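Local coordinates for Anapc5 protein (Xenopus laevis, PDB 5BPZ), which is a subunit of the anaphase-promoting complex, and in this N-terminal domain probably contributes to the assembly of that cell-cycle machinery, at residues L38-E43 and K60-L65; K104-F109 and L139-L144. All coordinates share one frame; numbering follows the deposited sequence.

Contact 1 of 2, residues L38-E43 and K60-L65; sequences LVLLSE and KQILPL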
loop_
_atom_site.group_PDB
_atom_site.type_symbol
_atom_site.label_atom_id
_atom_site.label_comp_id
_atom_site.label_asym_id
_atom_site.label_seq_id
_atom_site.Cartn_x
_atom_site.Cartn_y
_atom_site.Cartn_z
ATOM N N LEU A 38 1.548 -0.610 -1.668
ATOM C CA LEU A 38 2.801 -0.790 -0.929
ATOM C C LEU A 38 2.512 -1.434 0.425
ATOM O O LEU A 38 3.209 -2.366 0.798
ATOM C CB LEU A 38 3.554 0.546 -0.748
ATOM C CG LEU A 38 4.105 1.210 -2.014
ATOM C CD1 LEU A 38 4.597 2.611 -1.710
ATOM C CD2 LEU A 38 5.240 0.371 -2.664
ATOM N N VAL A 39 1.453 -0.968 1.132
ATOM C CA VAL A 39 0.972 -1.503 2.422
ATOM C C VAL A 39 0.602 -2.988 2.205
ATOM O O VAL A 39 0.993 -3.841 3.004
ATOM C CB VAL A 39 -0.235 -0.680 2.971
ATOM C CG1 VAL A 39 -0.970 -1.424 4.084
ATOM C CG2 VAL A 39 0.205 0.707 3.447
ATOM N N LEU A 40 -0.127 -3.284 1.111
ATOM C CA LEU A 40 -0.499 -4.646 0.764
ATOM C C LEU A 40 0.739 -5.525 0.524
ATOM O O LEU A 40 0.800 -6.639 1.051
ATOM C CB LEU A 40 -1.450 -4.668 -0.437
ATOM C CG LEU A 40 -1.714 -6.024 -1.095
ATOM C CD1 LEU A 40 -2.440 -6.974 -0.152
ATOM C CD2 LEU A 40 -2.484 -5.850 -2.367
ATOM N N LEU A 41 1.725 -5.014 -0.229
ATOM C CA LEU A 41 2.954 -5.763 -0.493
ATOM C C LEU A 41 3.707 -6.025 0.804
ATOM O O LEU A 41 4.147 -7.148 1.033
ATOM C CB LEU A 41 3.845 -5.054 -1.523
ATOM C CG LEU A 41 3.329 -5.066 -2.966
ATOM C CD1 LEU A 41 4.072 -4.018 -3.814
ATOM C CD2 LEU A 41 3.447 -6.459 -3.588
ATOM N N SER A 42 3.758 -5.025 1.691
ATOM C CA SER A 42 4.406 -5.152 2.997
ATOM C C SER A 42 3.707 -6.212 3.870
ATOM O O SER A 42 4.378 -7.103 4.404
ATOM C CB SER A 42 4.438 -3.807 3.705
ATOM O OG SER A 42 5.066 -3.912 4.969
ATOM N N GLU A 43 2.359 -6.124 3.983
ATOM C CA GLU A 43 1.539 -7.051 4.758
ATOM C C GLU A 43 1.591 -8.470 4.217
ATOM O O GLU A 43 1.532 -9.422 4.998
ATOM C CB GLU A 43 0.090 -6.553 4.888
ATOM C CG GLU A 43 -0.053 -5.322 5.784
ATOM C CD GLU A 43 0.623 -5.413 7.139
ATOM O OE1 GLU A 43 0.356 -6.391 7.875
ATOM O OE2 GLU A 43 1.453 -4.525 7.448
ATOM N N LYS A 60 2.198 -13.270 -7.507
ATOM C CA LYS A 60 1.914 -13.388 -8.941
ATOM C C LYS A 60 0.462 -12.935 -9.199
ATOM O O LYS A 60 0.200 -12.220 -10.165
ATOM C CB LYS A 60 2.087 -14.845 -9.431
ATOM C CG LYS A 60 3.495 -15.420 -9.298
ATOM C CD LYS A 60 3.496 -16.926 -9.565
ATOM C CE LYS A 60 4.787 -17.610 -9.173
ATOM N NZ LYS A 60 5.858 -17.416 -10.187
ATOM N N GLN A 61 -0.470 -13.368 -8.337
ATOM C CA GLN A 61 -1.897 -13.063 -8.429
ATOM C C GLN A 61 -2.181 -11.557 -8.263
ATOM O O GLN A 61 -3.132 -11.045 -8.856
ATOM C CB GLN A 61 -2.668 -13.904 -7.386
ATOM C CG GLN A 61 -4.194 -13.879 -7.512
ATOM C CD GLN A 61 -4.875 -15.000 -6.761
ATOM O OE1 GLN A 61 -4.585 -15.277 -5.591
ATOM N NE2 GLN A 61 -5.818 -15.663 -7.417
ATOM N N ILE A 62 -1.324 -10.857 -7.496
ATOM C CA ILE A 62 -1.447 -9.439 -7.154
ATOM C C ILE A 62 -0.903 -8.483 -8.235
ATOM O O ILE A 62 -1.313 -7.320 -8.243
ATOM C CB ILE A 62 -0.799 -9.220 -5.741
ATOM C CG1 ILE A 62 -1.867 -8.868 -4.690
ATOM C CG2 ILE A 62 0.387 -8.236 -5.710
ATOM C CD1 ILE A 62 -2.923 -9.979 -4.436
ATOM N N LEU A 63 -0.046 -8.971 -9.162
ATOM C CA LEU A 63 0.592 -8.163 -10.215
ATOM C C LEU A 63 -0.338 -7.160 -10.961
ATOM O O LEU A 63 0.105 -6.017 -11.098
ATOM C CB LEU A 63 1.370 -9.025 -11.228
ATOM C CG LEU A 63 2.630 -9.735 -10.689
ATOM C CD1 LEU A 63 3.430 -10.344 -11.815
ATOM C CD2 LEU A 63 3.520 -8.789 -9.866
ATOM N N PRO A 64 -1.601 -7.480 -11.391
ATOM C CA PRO A 64 -2.441 -6.449 -12.051
ATOM C C PRO A 64 -2.732 -5.178 -11.231
ATOM O O PRO A 64 -3.053 -4.155 -11.824
ATOM C CB PRO A 64 -3.737 -7.204 -12.372
ATOM C CG PRO A 64 -3.339 -8.638 -12.415
ATOM C CD PRO A 64 -2.318 -8.773 -11.342
ATOM N N LEU A 65 -2.632 -5.242 -9.888
ATOM C CA LEU A 65 -2.842 -4.104 -8.988
ATOM C C LEU A 65 -1.696 -3.083 -9.092
ATOM O O LEU A 65 -1.911 -1.887 -8.889
ATOM C CB LEU A 65 -2.989 -4.565 -7.532
ATOM C CG LEU A 65 -4.237 -5.384 -7.175
ATOM C CD1 LEU A 65 -4.189 -5.840 -5.722
ATOM C CD2 LEU A 65 -5.538 -4.596 -7.435
#

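Contact 2 of 2, residues K104-F109 and L139-L144; sequences KDMEQF and LAYNKL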
loop_
_atom_site.group_PDB
_atom_site.type_symbol
_atom_site.label_atom_id
_atom_site.label_comp_id
_atom_site.label_asym_id
_atom_site.label_seq_id
_atom_site.Cartn_x
_atom_site.Cartn_y
_atom_site.Cartn_z
ATOM N N LYS A 104 4.261 12.400 9.774
ATOM C CA LYS A 104 5.401 11.555 10.166
ATOM C C LYS A 104 5.129 10.049 10.011
ATOM O O LYS A 104 6.053 9.301 9.699
ATOM C CB LYS A 104 5.888 11.881 11.596
ATOM C CG LYS A 104 4.847 11.685 12.705
ATOM C CD LYS A 104 5.443 11.865 14.094
ATOM C CE LYS A 104 4.423 11.669 15.192
ATOM N NZ LYS A 104 4.125 10.231 15.432
ATOM N N ASP A 105 3.864 9.619 10.217
ATOM C CA ASP A 105 3.449 8.220 10.113
ATOM C C ASP A 105 3.521 7.695 8.684
ATOM O O ASP A 105 3.837 6.520 8.491
ATOM C CB ASP A 105 2.068 8.001 10.746
ATOM C CG ASP A 105 2.068 8.242 12.245
ATOM O OD1 ASP A 105 2.858 7.577 12.957
ATOM O OD2 ASP A 105 1.295 9.103 12.706
ATOM N N MET A 106 3.272 8.574 7.686
ATOM C CA MET A 106 3.382 8.230 6.269
ATOM C C MET A 106 4.867 8.151 5.893
ATOM O O MET A 106 5.265 7.203 5.226
ATOM C CB MET A 106 2.631 9.245 5.386
ATOM C CG MET A 106 2.524 8.813 3.924
ATOM S SD MET A 106 1.836 10.049 2.793
ATOM C CE MET A 106 3.164 11.327 2.846
ATOM N N GLU A 107 5.684 9.122 6.368
ATOM C CA GLU A 107 7.139 9.201 6.149
ATOM C C GLU A 107 7.856 7.990 6.763
ATOM O O GLU A 107 8.790 7.458 6.155
ATOM C CB GLU A 107 7.716 10.504 6.738
ATOM C CG GLU A 107 7.048 11.777 6.237
ATOM C CD GLU A 107 7.601 13.063 6.818
ATOM O OE1 GLU A 107 7.583 13.216 8.061
ATOM O OE2 GLU A 107 8.018 13.937 6.024
ATOM N N GLN A 108 7.414 7.559 7.963
ATOM C CA GLN A 108 7.952 6.403 8.682
ATOM C C GLN A 108 7.615 5.103 7.942
ATOM O O GLN A 108 8.416 4.173 7.976
ATOM C CB GLN A 108 7.428 6.366 10.122
ATOM C CG GLN A 108 8.191 5.416 11.046
ATOM C CD GLN A 108 7.563 5.309 12.414
ATOM O OE1 GLN A 108 6.402 5.685 12.633
ATOM N NE2 GLN A 108 8.315 4.775 13.365
ATOM N N PHE A 109 6.441 5.038 7.280
ATOM C CA PHE A 109 6.054 3.863 6.490
ATOM C C PHE A 109 7.022 3.695 5.312
ATOM O O PHE A 109 7.459 2.578 5.036
ATOM C CB PHE A 109 4.589 3.939 5.995
ATOM C CG PHE A 109 4.270 2.911 4.920
ATOM C CD1 PHE A 109 4.175 1.558 5.233
ATOM C CD2 PHE A 109 4.141 3.291 3.588
ATOM C CE1 PHE A 109 3.933 0.608 4.236
ATOM C CE2 PHE A 109 3.892 2.339 2.593
ATOM C CZ PHE A 109 3.792 1.003 2.924
ATOM N N LEU A 139 11.668 5.996 -5.197
ATOM C CA LEU A 139 12.387 7.035 -5.942
ATOM C C LEU A 139 11.493 8.251 -6.178
ATOM O O LEU A 139 11.898 9.358 -5.827
ATOM C CB LEU A 139 12.948 6.530 -7.280
ATOM C CG LEU A 139 14.207 5.659 -7.255
ATOM C CD1 LEU A 139 14.486 5.095 -8.636
ATOM C CD2 LEU A 139 15.429 6.433 -6.767
ATOM N N ALA A 140 10.268 8.048 -6.735
ATOM C CA ALA A 140 9.313 9.135 -6.991
ATOM C C ALA A 140 8.906 9.832 -5.695
ATOM O O ALA A 140 8.694 11.048 -5.711
ATOM C CB ALA A 140 8.091 8.623 -7.732
ATOM N N TYR A 141 8.858 9.078 -4.566
ATOM C CA TYR A 141 8.570 9.624 -3.241
ATOM C C TYR A 141 9.683 10.566 -2.796
ATOM O O TYR A 141 9.377 11.668 -2.357
ATOM C CB TYR A 141 8.356 8.523 -2.177
ATOM C CG TYR A 141 8.118 9.075 -0.781
ATOM C CD1 TYR A 141 6.897 9.650 -0.435
ATOM C CD2 TYR A 141 9.124 9.050 0.182
ATOM C CE1 TYR A 141 6.684 10.188 0.834
ATOM C CE2 TYR A 141 8.918 9.575 1.458
ATOM C CZ TYR A 141 7.692 10.136 1.782
ATOM O OH TYR A 141 7.472 10.655 3.034
ATOM N N ASN A 142 10.959 10.122 -2.878
ATOM C CA ASN A 142 12.147 10.887 -2.471
ATOM C C ASN A 142 12.380 12.153 -3.304
ATOM O O ASN A 142 12.884 13.140 -2.768
ATOM C CB ASN A 142 13.404 9.998 -2.453
ATOM C CG ASN A 142 13.417 8.915 -1.394
ATOM O OD1 ASN A 142 13.084 9.127 -0.222
ATOM N ND2 ASN A 142 13.880 7.736 -1.774
ATOM N N LYS A 143 12.009 12.138 -4.604
ATOM C CA LYS A 143 12.119 13.309 -5.486
ATOM C C LYS A 143 10.844 14.132 -5.263
ATOM O O LYS A 143 10.121 14.491 -6.200
ATOM C CB LYS A 143 12.292 12.872 -6.951
ATOM C CG LYS A 143 13.743 12.552 -7.304
ATOM C CD LYS A 143 13.906 11.130 -7.827
ATOM C CE LYS A 143 15.094 10.422 -7.220
ATOM N NZ LYS A 143 14.831 9.973 -5.826
ATOM N N LEU A 144 10.582 14.405 -3.977
ATOM C CA LEU A 144 9.388 15.029 -3.453
ATOM C C LEU A 144 9.187 16.497 -3.843
ATOM O O LEU A 144 8.997 16.816 -5.012
ATOM C CB LEU A 144 9.258 14.838 -1.915
ATOM C CG LEU A 144 10.430 15.133 -0.962
ATOM C CD1 LEU A 144 9.976 16.040 0.175
ATOM C CD2 LEU A 144 10.914 13.863 -0.315
#

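Contact 1 of 2, residues L38-E43 and K60-L65
Leu40 and Leu41 meet Ile62 and Leu65 between two helices of an all-helical domain, in a helical hairpin. Helix 32-46 runs antiparallel to helix 52-67, with 169° between the short axes. These stand 11.5 Å apart at closest approach, so the backbones are far apart and branched side chains bridge the gap. The CD2 methyl of Leu40 does most of the touching: it lies 3.8 Å from Leu65 CD1 and 3.9 Å from Ile62 CG1, which puts it against two residues one turn apart on the facing helix. The side chains of Leu40 and Leu65 cross at about a right angle, whereas Leu41 and Ile62 slide past each other in opposite directions, the Leu41 CD2 methyl standing 4.1 Å from Ile62 CG2. All four residues are buried and every contact is between carbon atoms.

The CB of Leu40 points to the facing helix, and CG, trans to the backbone N (chi1 168°), carries CD2 onto both partners; the CB of Leu41 leaves its helix at a slant, and only the end of the chain bends back to the partner. Ile62, rotated away from a staggered position (chi1 -112°), presents CG1 to Leu40 and CG2 to Leu41. Further out, Val80 of helix 73-83 and Val87 of helix 85-99 also pack on Leu40, and Leu76 packs on Leu65, while Tyr33 OH is hydrogen-bonded to Leu65 O. The facing helix is kinked at Pro64, whose ring nitrogen has no hydrogen to donate, and Leu65 N bonds three residues back, to Ile62 O, at 3.0 Å.

Contact 2 of 2, residues K104-F109 and L139-L144
Tyr141 reaches from the last turn of helix 129-142 to Met106 and Glu107 on helix 103-114, and it is the sole residue of its segment to touch the other. Its CG lies trans to the backbone N (chi1 177°), which aims the ring across a gap of 9.5 Å between the CA atoms of Tyr141 and Glu107.

The polar end of the ring makes van der Waals contact with an aliphatic stem. Tyr141 OH sits 3.4 Å from Glu107 CG and 3.5 Å from Glu107 CA, and the two side chains cross at about a right angle. The carboxylate plane is turned 86° from the ring, and Glu107 OE2 remains 4.5 Å from Tyr141 OH, too far for a hydrogen bond. The apolar part is a methyl contact: Met106 CE comes to the ring edge, near its plane, at 4.2 Å from Tyr141 CE1. Beyond the two segments, Phe110 stacks with the Tyr141 ring, and Val149 of helix 146-164 also packs against it; Ile35 and Leu152 both touch Met106.

Hydrogen bonds do not join the two segments. In 139-144, Leu139 O accepts both Lys143 N and Lys143 NZ, the amine tilted 26° from the carbonyl plane. The chain then leaves the helix through an inverse gamma turn centred on Lys143, with Leu144 N bonded to Asn142 O at 2.9 Å.

The interhelical contact therefore depends on shape and apolar burial, with the Tyr141 hydroxyl set against carbon atoms of Glu107 instead of paired with its charge.

Overall arrangement
Contact 1 lies about 8 Å from the centre of the chain and contact 2 about 13 Å, measured from their centres, on opposite sides of it. Their four touching segments come from four different helices, and contact 1 closes along the sequence before contact 2 opens. Both are buried, but contact 1 is purely aliphatic, whereas contact 2, with a partly exposed glutamate among its touching residues, mixes an aromatic ring, a thioether methyl and a hydroxyl. The two meet directly: Phe109 CZ comes within 3.5 Å of Val39 N and 3.7 Å of Leu38 CB, so helix 103-114 packs on helix 32-46 and joins the pairs in one domain.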